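Local atomic coordinates of sugar ABC transporter (Agrobacterium radiobacter, PDB entry 4RXT), a protein that probably captures a sugar for import by an ABC transporter and here holds alpha-L-arabinopyranose between its two lobes. Residues Pro8-Asp13 against Glu56-Gly61; Leu40-Glu45 against Ile52-Asn57; Ile66-Thr71 against Lys99-Phe104; Pro88-Asp93 against Leu261-Gly266. All coordinates share one frame; numbering follows the deposited sequence. Where two conformers were deposited one is given.

Contact 1: Pro8-Asp13 against Glu56-Gly61. With ARA (alpha-L-arabinopyranose), chain B.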
# COMPACT_ATOMS: atom_id res chain seq x y z
N PRO A 8 5.00 16.93 -11.57
CA PRO A 8 3.83 16.49 -10.86
C PRO A 8 3.99 15.11 -10.24
O PRO A 8 4.71 14.26 -10.78
CB PRO A 8 2.74 16.44 -11.93
CG PRO A 8 3.28 17.21 -13.07
CD PRO A 8 4.74 17.03 -13.00
N ILE A 9 3.28 14.91 -9.14
CA ILE A 9 3.11 13.58 -8.55
C ILE A 9 1.61 13.26 -8.56
O ILE A 9 0.78 14.09 -8.16
CB ILE A 9 3.69 13.47 -7.11
CG1 ILE A 9 3.60 12.01 -6.63
CG2 ILE A 9 3.09 14.51 -6.14
CD1 ILE A 9 4.53 11.71 -5.47
N ILE A 10 1.31 12.05 -9.04
CA ILE A 10 -0.05 11.58 -9.18
C ILE A 10 -0.20 10.37 -8.30
O ILE A 10 0.38 9.32 -8.54
CB ILE A 10 -0.39 11.20 -10.65
CG1 ILE A 10 -0.12 12.38 -11.58
CG2 ILE A 10 -1.85 10.72 -10.77
CD1 ILE A 10 -0.16 12.03 -13.05
N VAL A 11 -0.99 10.53 -7.24
CA VAL A 11 -1.24 9.46 -6.29
C VAL A 11 -2.56 8.76 -6.60
O VAL A 11 -3.33 9.24 -7.44
CB VAL A 11 -1.21 9.95 -4.85
CG1 VAL A 11 0.19 10.50 -4.53
CG2 VAL A 11 -2.29 11.00 -4.60
N LYS A 12 -2.81 7.62 -5.96
CA LYS A 12 -4.07 6.88 -6.22
C LYS A 12 -5.30 7.59 -5.63
O LYS A 12 -6.40 7.44 -6.15
CB LYS A 12 -4.03 5.46 -5.64
CG LYS A 12 -2.92 4.56 -6.18
CD LYS A 12 -3.14 3.14 -5.73
CE LYS A 12 -2.04 2.20 -6.18
NZ LYS A 12 -2.42 0.79 -5.86
N ASP A 13 -5.14 8.25 -4.47
CA ASP A 13 -6.30 8.79 -3.75
C ASP A 13 -5.81 9.84 -2.76
O ASP A 13 -5.18 9.52 -1.76
CB ASP A 13 -7.05 7.66 -3.02
CG ASP A 13 -8.29 8.16 -2.20
OD1 ASP A 13 -8.50 9.39 -2.07
OD2 ASP A 13 -9.04 7.33 -1.65
N GLU A 56 -3.17 12.10 -18.45
CA GLU A 56 -3.24 12.70 -19.80
C GLU A 56 -3.10 14.22 -19.75
O GLU A 56 -2.39 14.82 -20.57
CB GLU A 56 -4.54 12.30 -20.52
CG GLU A 56 -4.46 10.84 -20.98
CD GLU A 56 -5.81 10.21 -21.34
OE1 GLU A 56 -6.87 10.84 -21.07
OE2 GLU A 56 -5.83 9.05 -21.88
N ASN A 57 -3.75 14.84 -18.76
CA ASN A 57 -3.77 16.30 -18.63
C ASN A 57 -2.38 16.79 -18.19
O ASN A 57 -1.87 17.81 -18.66
CB ASN A 57 -4.82 16.72 -17.59
CG ASN A 57 -6.08 17.26 -18.21
OD1 ASN A 57 -6.06 18.28 -18.89
ND2 ASN A 57 -7.20 16.60 -17.92
N ALA A 58 -1.78 16.06 -17.25
CA ALA A 58 -0.44 16.44 -16.78
C ALA A 58 0.59 16.33 -17.93
O ALA A 58 1.43 17.22 -18.13
CB ALA A 58 -0.03 15.59 -15.58
N VAL A 59 0.48 15.27 -18.73
CA VAL A 59 1.33 15.10 -19.91
C VAL A 59 1.18 16.27 -20.87
O VAL A 59 2.20 16.80 -21.38
CB VAL A 59 1.04 13.75 -20.62
CG1 VAL A 59 1.75 13.71 -21.98
CG2 VAL A 59 1.50 12.58 -19.76
N ALA A 60 -0.06 16.69 -21.10
CA ALA A 60 -0.35 17.75 -22.04
C ALA A 60 0.30 19.09 -21.64
O ALA A 60 0.57 19.95 -22.48
CB ALA A 60 -1.83 17.92 -22.18
N GLY A 61 0.55 19.24 -20.36
CA GLY A 61 1.23 20.43 -19.81
C GLY A 61 2.75 20.47 -19.95
O GLY A 61 3.41 21.43 -19.53
C1 ARA B . -1.13 1.15 0.55
C2 ARA B . -0.72 0.51 -0.79
C3 ARA B . -1.36 1.27 -1.94
C4 ARA B . -2.88 1.42 -1.74
C5 ARA B . -3.28 1.10 -0.36
O1 ARA B . -0.90 -0.05 1.28
O2 ARA B . 0.71 0.55 -0.96
O3 ARA B . -0.99 0.63 -3.17
O4 ARA B . -3.64 0.44 -2.45
O5 ARA B . -2.45 1.67 0.67
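Pro-8 and Ile-10 both rest on the small side chain of Ala-58, in the last turns of helix 48-60. The apolar part is loose: Ala-58 CB lies 4.5 Å from Pro-8 CG and 4.4 Å from Ile-10 CD1, so a single methyl faces two larger groups. Ile-10 has CG1 beside the backbone N (chi1 -56°) and is fully extended beyond it, which brings CD1 up to the Ala-58 methyl. On the helix itself, Ala-60 N bonds Glu-56 O at 3.0 Å in the last turn. The polar part belongs to the sugar site at the far end of Pro-8-Asp-13. Lys-12 runs out as an extended chain and its NZ donates to O3 of the arabinopyranose over 3.1 Å, with the sugar O4 at 3.6 Å. A weak bond to Ser-94 OG and a long, weak ion pair with Asp-93 give the ammonium group further partners. In the fold, strand 9-11 lies between strands 39-41 and 66-68 of the parallel sheet. Helix 48-60, which joins those two strands in a beta-alpha-beta crossover, passes over strand 9-11, while helix 17-33 covers its other face through Ile-9 and Val-11.

Contact 2: Leu40-Glu45 against Ile52-Asn57. With ARA (alpha-L-arabinopyranose), chain B.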
# COMPACT_ATOMS: atom_id res chain seq x y z
N LEU A 40 -1.31 15.82 -7.42
CA LEU A 40 -2.41 15.39 -8.28
C LEU A 40 -2.96 14.04 -7.88
O LEU A 40 -2.26 13.24 -7.25
CB LEU A 40 -1.97 15.33 -9.75
CG LEU A 40 -1.33 16.60 -10.34
CD1 LEU A 40 -0.99 16.37 -11.81
CD2 LEU A 40 -2.19 17.84 -10.15
N GLY A 41 -4.20 13.78 -8.26
CA GLY A 41 -4.81 12.49 -7.99
C GLY A 41 -6.33 12.57 -7.85
O GLY A 41 -6.90 13.64 -7.58
N ALA A 42 -6.97 11.43 -8.11
CA ALA A 42 -8.39 11.27 -7.91
C ALA A 42 -8.65 11.13 -6.41
O ALA A 42 -7.71 11.17 -5.59
CB ALA A 42 -8.92 10.06 -8.70
N GLN A 43 -9.92 10.98 -6.07
CA GLN A 43 -10.34 10.94 -4.63
C GLN A 43 -10.83 9.53 -4.29
O GLN A 43 -11.54 9.31 -3.31
CB GLN A 43 -11.42 11.98 -4.37
CG GLN A 43 -10.90 13.40 -4.23
CD GLN A 43 -10.27 13.92 -5.51
OE1 GLN A 43 -9.07 14.25 -5.55
NE2 GLN A 43 -11.08 14.00 -6.56
N ALA A 44 -10.44 8.56 -5.11
CA ALA A 44 -10.72 7.16 -4.83
C ALA A 44 -9.73 6.33 -5.61
O ALA A 44 -9.49 6.60 -6.78
CB ALA A 44 -12.12 6.77 -5.22
N GLU A 45 -9.20 5.28 -4.99
CA GLU A 45 -8.30 4.32 -5.69
C GLU A 45 -9.04 3.59 -6.83
O GLU A 45 -8.43 3.12 -7.83
CB GLU A 45 -7.70 3.27 -4.73
CG GLU A 45 -6.83 3.86 -3.64
CD GLU A 45 -5.80 2.91 -3.06
OE1 GLU A 45 -5.82 1.69 -3.33
OE2 GLU A 45 -4.99 3.43 -2.26
N ILE A 52 -6.32 8.14 -15.09
CA ILE A 52 -5.89 8.19 -16.48
C ILE A 52 -6.06 9.62 -17.05
O ILE A 52 -5.17 10.16 -17.71
CB ILE A 52 -6.61 7.13 -17.33
CG1 ILE A 52 -6.19 5.72 -16.89
CG2 ILE A 52 -6.28 7.31 -18.81
CD1 ILE A 52 -7.06 4.64 -17.50
N SER A 53 -7.22 10.21 -16.79
CA SER A 53 -7.50 11.59 -17.21
C SER A 53 -6.49 12.58 -16.66
O SER A 53 -5.97 13.44 -17.37
CB SER A 53 -8.92 12.00 -16.77
OG SER A 53 -9.89 11.27 -17.49
N ILE A 54 -6.19 12.44 -15.38
CA ILE A 54 -5.20 13.30 -14.72
C ILE A 54 -3.81 13.14 -15.35
O ILE A 54 -3.14 14.14 -15.62
CB ILE A 54 -5.18 13.03 -13.19
CG1 ILE A 54 -6.48 13.53 -12.57
CG2 ILE A 54 -3.94 13.65 -12.50
CD1 ILE A 54 -6.73 12.95 -11.19
N LEU A 55 -3.40 11.89 -15.59
CA LEU A 55 -2.14 11.64 -16.28
C LEU A 55 -2.11 12.30 -17.66
O LEU A 55 -1.15 13.00 -17.99
CB LEU A 55 -1.89 10.16 -16.40
CG LEU A 55 -0.64 9.78 -17.18
CD1 LEU A 55 0.60 10.33 -16.50
CD2 LEU A 55 -0.55 8.28 -17.24
N GLU A 56 -3.17 12.10 -18.45
CA GLU A 56 -3.24 12.70 -19.80
C GLU A 56 -3.10 14.22 -19.75
O GLU A 56 -2.39 14.82 -20.57
CB GLU A 56 -4.54 12.30 -20.52
CG GLU A 56 -4.46 10.84 -20.98
CD GLU A 56 -5.81 10.21 -21.34
OE1 GLU A 56 -6.87 10.84 -21.07
OE2 GLU A 56 -5.83 9.05 -21.88
N ASN A 57 -3.75 14.84 -18.76
CA ASN A 57 -3.77 16.30 -18.63
C ASN A 57 -2.38 16.79 -18.19
O ASN A 57 -1.87 17.81 -18.66
CB ASN A 57 -4.82 16.72 -17.59
CG ASN A 57 -6.08 17.26 -18.21
OD1 ASN A 57 -6.06 18.28 -18.89
ND2 ASN A 57 -7.20 16.60 -17.92
C1 ARA B . -1.13 1.15 0.55
C2 ARA B . -0.72 0.51 -0.79
C3 ARA B . -1.36 1.27 -1.94
C4 ARA B . -2.88 1.42 -1.74
C5 ARA B . -3.28 1.10 -0.36
O1 ARA B . -0.90 -0.05 1.28
O2 ARA B . 0.71 0.55 -0.96
O3 ARA B . -0.99 0.63 -3.17
O4 ARA B . -3.64 0.44 -2.45
O5 ARA B . -2.45 1.67 0.67
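Ile-54 packs on Leu-40, Gly-41 and Ala-42, and between Leu-40-Glu-45 and Ile-52-Asn-57 every close approach is made by its two branches. CD1 sits over the face of the peptide joining Gly-41 to Ala-42, 3.4 Å from Gly-41 C and equally near Ala-42 N. The side chain is extended past CG1 (chi2 163°), which carries that methyl onto the backbone. Gly-41 has phi and psi of 152° and 156°, a conformation that suits glycine and presents bare peptide to the methyl. The branch CG2 turns to Leu-40, 3.8 Å from its CB and 4.1 Å from its CD1, and the two side chains run past each other in opposite directions. The Ala-42 methyl is a looser neighbour, its CB 4.4 Å from Ile-54 CD1. On the exposed side Asn-57 turns back on its own helix, ND2 making a weak 3.4 Å bond to Ser-53 O. Beyond the strand the chain reaches the sugar, where Glu-45 OE1 accepts a 2.7 Å hydrogen bond from O4 of the arabinopyranose and Trp-19 NE1 bonds the other carboxylate oxygen. Strand 39-41 is an outermost strand of the parallel sheet, beside strand 9-11, and helix 48-60 lies against both, with Leu-55 also touching Pro-79 of helix 77-84.

Contact 3: Ile66-Thr71 against Lys99-Phe104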
# COMPACT_ATOMS: atom_id res chain seq x y z
N ILE A 66 7.18 13.07 -14.57
CA ILE A 66 6.01 12.76 -13.77
C ILE A 66 6.32 11.56 -12.87
O ILE A 66 6.94 10.58 -13.32
CB ILE A 66 4.76 12.42 -14.66
CG1 ILE A 66 4.27 13.67 -15.40
CG2 ILE A 66 3.63 11.79 -13.83
CD1 ILE A 66 3.38 13.37 -16.60
N VAL A 67 5.88 11.68 -11.62
CA VAL A 67 5.88 10.56 -10.67
C VAL A 67 4.46 10.08 -10.53
O VAL A 67 3.55 10.87 -10.32
CB VAL A 67 6.44 10.94 -9.28
CG1 VAL A 67 6.37 9.76 -8.31
CG2 VAL A 67 7.87 11.45 -9.42
N ILE A 68 4.24 8.78 -10.66
CA ILE A 68 2.90 8.22 -10.53
C ILE A 68 2.88 6.91 -9.75
O ILE A 68 3.79 6.09 -9.89
CB ILE A 68 2.23 8.03 -11.92
CG1 ILE A 68 0.79 7.53 -11.83
CG2 ILE A 68 3.05 7.13 -12.85
CD1 ILE A 68 -0.03 7.72 -13.08
N SER A 69 1.82 6.75 -8.95
CA SER A 69 1.46 5.45 -8.34
C SER A 69 0.28 4.88 -9.13
O SER A 69 -0.84 5.20 -8.84
CB SER A 69 1.08 5.61 -6.85
OG SER A 69 -0.05 6.43 -6.75
N PRO A 70 0.57 4.01 -10.12
CA PRO A 70 -0.52 3.51 -10.95
C PRO A 70 -1.58 2.79 -10.14
O PRO A 70 -1.29 1.84 -9.43
CB PRO A 70 0.17 2.56 -11.93
CG PRO A 70 1.60 2.95 -11.93
CD PRO A 70 1.88 3.52 -10.56
N THR A 71 -2.84 3.19 -10.32
CA THR A 71 -3.89 2.67 -9.48
C THR A 71 -4.35 1.25 -9.81
O THR A 71 -4.76 0.51 -8.94
CB THR A 71 -5.04 3.68 -9.36
OG1 THR A 71 -5.79 3.37 -8.17
CG2 THR A 71 -5.91 3.66 -10.60
N LYS A 99 6.73 -1.19 -19.55
CA LYS A 99 8.19 -1.22 -19.32
C LYS A 99 8.80 0.18 -19.54
O LYS A 99 10.03 0.34 -19.60
CB LYS A 99 8.90 -2.26 -20.25
CG LYS A 99 8.51 -3.70 -19.99
CD LYS A 99 8.97 -4.18 -18.62
CE LYS A 99 8.22 -5.43 -18.16
NZ LYS A 99 8.04 -5.45 -16.68
N ALA A 100 7.94 1.19 -19.62
CA ALA A 100 8.40 2.51 -20.04
C ALA A 100 8.94 3.35 -18.91
O ALA A 100 9.56 4.39 -19.17
CB ALA A 100 7.29 3.27 -20.73
N PHE A 101 8.74 2.89 -17.68
CA PHE A 101 9.20 3.63 -16.51
C PHE A 101 10.74 3.78 -16.49
O PHE A 101 11.44 2.87 -16.83
CB PHE A 101 8.80 2.93 -15.21
CG PHE A 101 7.32 2.86 -14.95
CD1 PHE A 101 6.61 3.95 -14.48
CD2 PHE A 101 6.61 1.67 -15.22
CE1 PHE A 101 5.28 3.85 -14.19
CE2 PHE A 101 5.27 1.58 -14.95
CZ PHE A 101 4.60 2.68 -14.47
N LYS A 102 11.22 4.94 -16.10
CA LYS A 102 12.66 5.21 -15.97
C LYS A 102 13.23 4.72 -14.66
O LYS A 102 14.43 4.46 -14.52
CB LYS A 102 12.96 6.71 -16.13
CG LYS A 102 12.57 7.27 -17.48
CD LYS A 102 13.22 6.48 -18.60
CE LYS A 102 13.08 7.18 -19.95
NZ LYS A 102 13.57 6.34 -21.08
N SER A 103 12.37 4.65 -13.66
CA SER A 103 12.73 4.10 -12.36
C SER A 103 11.46 3.74 -11.65
O SER A 103 10.37 4.21 -12.02
CB SER A 103 13.54 5.10 -11.51
OG SER A 103 14.05 4.53 -10.32
N PHE A 104 11.60 2.89 -10.63
CA PHE A 104 10.46 2.44 -9.85
C PHE A 104 10.87 2.27 -8.39
O PHE A 104 11.82 1.54 -8.09
CB PHE A 104 9.88 1.12 -10.40
CG PHE A 104 8.39 1.04 -10.25
CD1 PHE A 104 7.82 0.76 -9.01
CD2 PHE A 104 7.54 1.35 -11.33
CE1 PHE A 104 6.46 0.73 -8.87
CE2 PHE A 104 6.16 1.35 -11.16
CZ PHE A 104 5.63 1.03 -9.93
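Thr-71 OG1 hydrogen-bonds Glu-45 O over 2.7 Å and so ties the loop after strand 66-68 to the loop after strand 39-41. Gln-51 of helix 48-60 holds the same loop through both ends of its amide, bonding Ser-69 O and Thr-71 N, on either side of the Pro-70 that packs on Phe-101. Across the contact everything is apolar. The ring of Phe-101 reaches in with its far end: CZ lies 3.9 Å from Pro-70 CG, and CE1 lies 4.2 Å from Ile-68 CG2. The Ile-68 methyl comes at the ring edge, near its plane, and the two side chains cross at about a right angle. Pro-70 meets the ring obliquely, the two side chains running past each other in opposite directions. In Ile-68 the longer branch CG1 stands opposite the backbone N (chi1 -176°), which leaves CG2 as the methyl facing Phe-101. Within Lys-99-Phe-104 the two aromatic rings meet as well: Phe-104 turns its edge to a face of Phe-101, with CE2 3.8 Å above the plane over the ring centre. In the sheet, strand 89-92 separates strands 66-68 and 103-106, so Phe-101, just ahead of strand 103-106, reaches past it to Ile-68 and Pro-70, touching Ile-89 on the way, while helix 48-60 packs on Ile-66 and Ile-68.

Contact 4: Pro88-Asp93 against Leu261-Gly266. With ARA (alpha-L-arabinopyranose), chain B.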
# COMPACT_ATOMS: atom_id res chain seq x y z
N PRO A 88 9.36 11.70 -19.27
CA PRO A 88 9.81 10.56 -18.46
C PRO A 88 8.93 10.32 -17.24
O PRO A 88 8.58 11.28 -16.52
CB PRO A 88 11.22 10.92 -18.01
CG PRO A 88 11.37 12.34 -18.28
CD PRO A 88 10.30 12.83 -19.21
N ILE A 89 8.67 9.04 -17.00
CA ILE A 89 7.72 8.60 -15.97
C ILE A 89 8.47 7.77 -14.96
O ILE A 89 9.17 6.83 -15.30
CB ILE A 89 6.55 7.77 -16.55
CG1 ILE A 89 5.96 8.43 -17.81
CG2 ILE A 89 5.49 7.46 -15.48
CD1 ILE A 89 5.34 9.79 -17.57
N ILE A 90 8.35 8.18 -13.70
CA ILE A 90 8.92 7.47 -12.57
C ILE A 90 7.73 6.86 -11.81
O ILE A 90 6.77 7.56 -11.45
CB ILE A 90 9.75 8.42 -11.68
CG1 ILE A 90 11.12 8.75 -12.32
CG2 ILE A 90 9.92 7.85 -10.28
CD1 ILE A 90 11.05 9.46 -13.68
N GLY A 91 7.80 5.55 -11.58
CA GLY A 91 6.73 4.85 -10.84
C GLY A 91 7.03 4.67 -9.37
O GLY A 91 8.19 4.54 -8.95
N ILE A 92 5.95 4.69 -8.58
CA ILE A 92 6.04 4.34 -7.16
C ILE A 92 4.92 3.38 -6.76
O ILE A 92 3.84 3.34 -7.38
CB ILE A 92 6.08 5.58 -6.23
CG1 ILE A 92 4.81 6.41 -6.35
CG2 ILE A 92 7.32 6.42 -6.52
CD1 ILE A 92 4.66 7.43 -5.22
N ASP A 93 5.20 2.60 -5.71
CA ASP A 93 4.18 1.88 -4.92
C ASP A 93 3.54 0.62 -5.52
O ASP A 93 3.34 -0.34 -4.80
CB ASP A 93 3.11 2.85 -4.37
CG ASP A 93 2.07 2.15 -3.51
OD1 ASP A 93 2.35 1.96 -2.30
OD2 ASP A 93 1.01 1.76 -4.05
N LEU A 261 13.74 14.31 -10.96
CA LEU A 261 14.61 15.41 -11.29
C LEU A 261 15.90 14.96 -11.98
O LEU A 261 16.34 15.56 -12.97
CB LEU A 261 14.92 16.24 -10.03
CG LEU A 261 15.81 17.47 -10.25
CD1 LEU A 261 15.22 18.48 -11.23
CD2 LEU A 261 16.14 18.15 -8.92
N ALA A 262 16.53 13.95 -11.42
CA ALA A 262 17.77 13.48 -12.00
C ALA A 262 17.56 12.96 -13.44
O ALA A 262 18.35 13.27 -14.36
CB ALA A 262 18.38 12.38 -11.12
N VAL A 263 16.47 12.22 -13.64
CA VAL A 263 16.13 11.73 -14.98
C VAL A 263 15.91 12.91 -15.98
O VAL A 263 16.38 12.85 -17.13
CB VAL A 263 14.91 10.81 -14.94
CG1 VAL A 263 14.39 10.55 -16.34
CG2 VAL A 263 15.22 9.51 -14.21
N SER A 264 15.20 13.95 -15.52
CA SER A 264 14.95 15.15 -16.31
C SER A 264 16.22 15.88 -16.74
O SER A 264 16.21 16.60 -17.73
CB SER A 264 14.04 16.13 -15.56
OG SER A 264 14.75 16.88 -14.59
N LYS A 265 17.29 15.70 -15.98
CA LYS A 265 18.63 16.26 -16.33
C LYS A 265 19.51 15.31 -17.14
O LYS A 265 20.69 15.59 -17.38
CB LYS A 265 19.40 16.64 -15.06
CG LYS A 265 18.72 17.72 -14.24
CD LYS A 265 19.64 18.05 -13.08
CE LYS A 265 18.97 18.91 -12.06
NZ LYS A 265 19.89 19.08 -10.91
N GLY A 266 18.95 14.16 -17.52
CA GLY A 266 19.66 13.17 -18.34
C GLY A 266 20.60 12.30 -17.53
O GLY A 266 21.47 11.66 -18.10
C1 ARA B . -1.13 1.15 0.55
C2 ARA B . -0.72 0.51 -0.79
C3 ARA B . -1.36 1.27 -1.94
C4 ARA B . -2.88 1.42 -1.74
C5 ARA B . -3.28 1.10 -0.36
O1 ARA B . -0.90 -0.05 1.28
O2 ARA B . 0.71 0.55 -0.96
O3 ARA B . -0.99 0.63 -3.17
O4 ARA B . -3.64 0.44 -2.45
O5 ARA B . -2.45 1.67 0.67
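In the alpha/beta domain of the periplasmic binding protein fold, a strand of the parallel sheet here meets the last turn of a covering helix: Pro-88, just before strand 89-92, and Ile-90 within it pack on Val-263 of helix 249-264. Val-263 uses both methyls. Its CG1 lies 3.6 Å from Pro-88 CB, the tighter part, and the two side chains run past each other in opposite directions; CG2 stands 4.2 Å from CD1 of Ile-90 in the conformer given. Ile-90 also touches Thr-259 and Ala-260 of the same helix. Past the end of the helix at Ser-264, Gly-266 closes a Schellman motif, with positive phi and a bond from its N to Val-263 O. Leu-261 O takes two donors from one face of its plane, Lys-265 N and Ser-264 OG, the hydroxyl at 2.6 Å and tilted 23° from that plane. Just past the other end of the strand, Asp-93 reaches the sugar. With CG trans to the backbone N (chi1 -178°), it receives two neighbouring hydroxyls of the arabinopyranose, and Tyr-18 OH is a further partner of OD1. Sugar O2 donates to OD1 at 2.5 Å; O3 donates to OD2, at a doubtfully short 2.5 Å.

All four contacts lie in one lobe, on its parallel sheet ordered 39-41, 9-11, 66-68, 89-92, 103-106, 272-274. Contacts 1 and 2 share helix 48-60, with centres about 6 Å apart; contact 3 follows along the chain, its centre about 11 Å from that of contact 1. Contacts 3 and 4 have centres about 8 Å apart and alternate along the chain, because strand 89-92 comes before Lys-99-Phe-104 while helix 249-264 returns from far along it, after the second lobe. Contacts 2 and 4, about 18 Å between centres, do not touch. Contacts 1, 2 and 4 each hold a sugar-binding residue in the loop after their strand, so the same edge of the sheet brings Lys-12, Glu-45 and Asp-93 to one ligand.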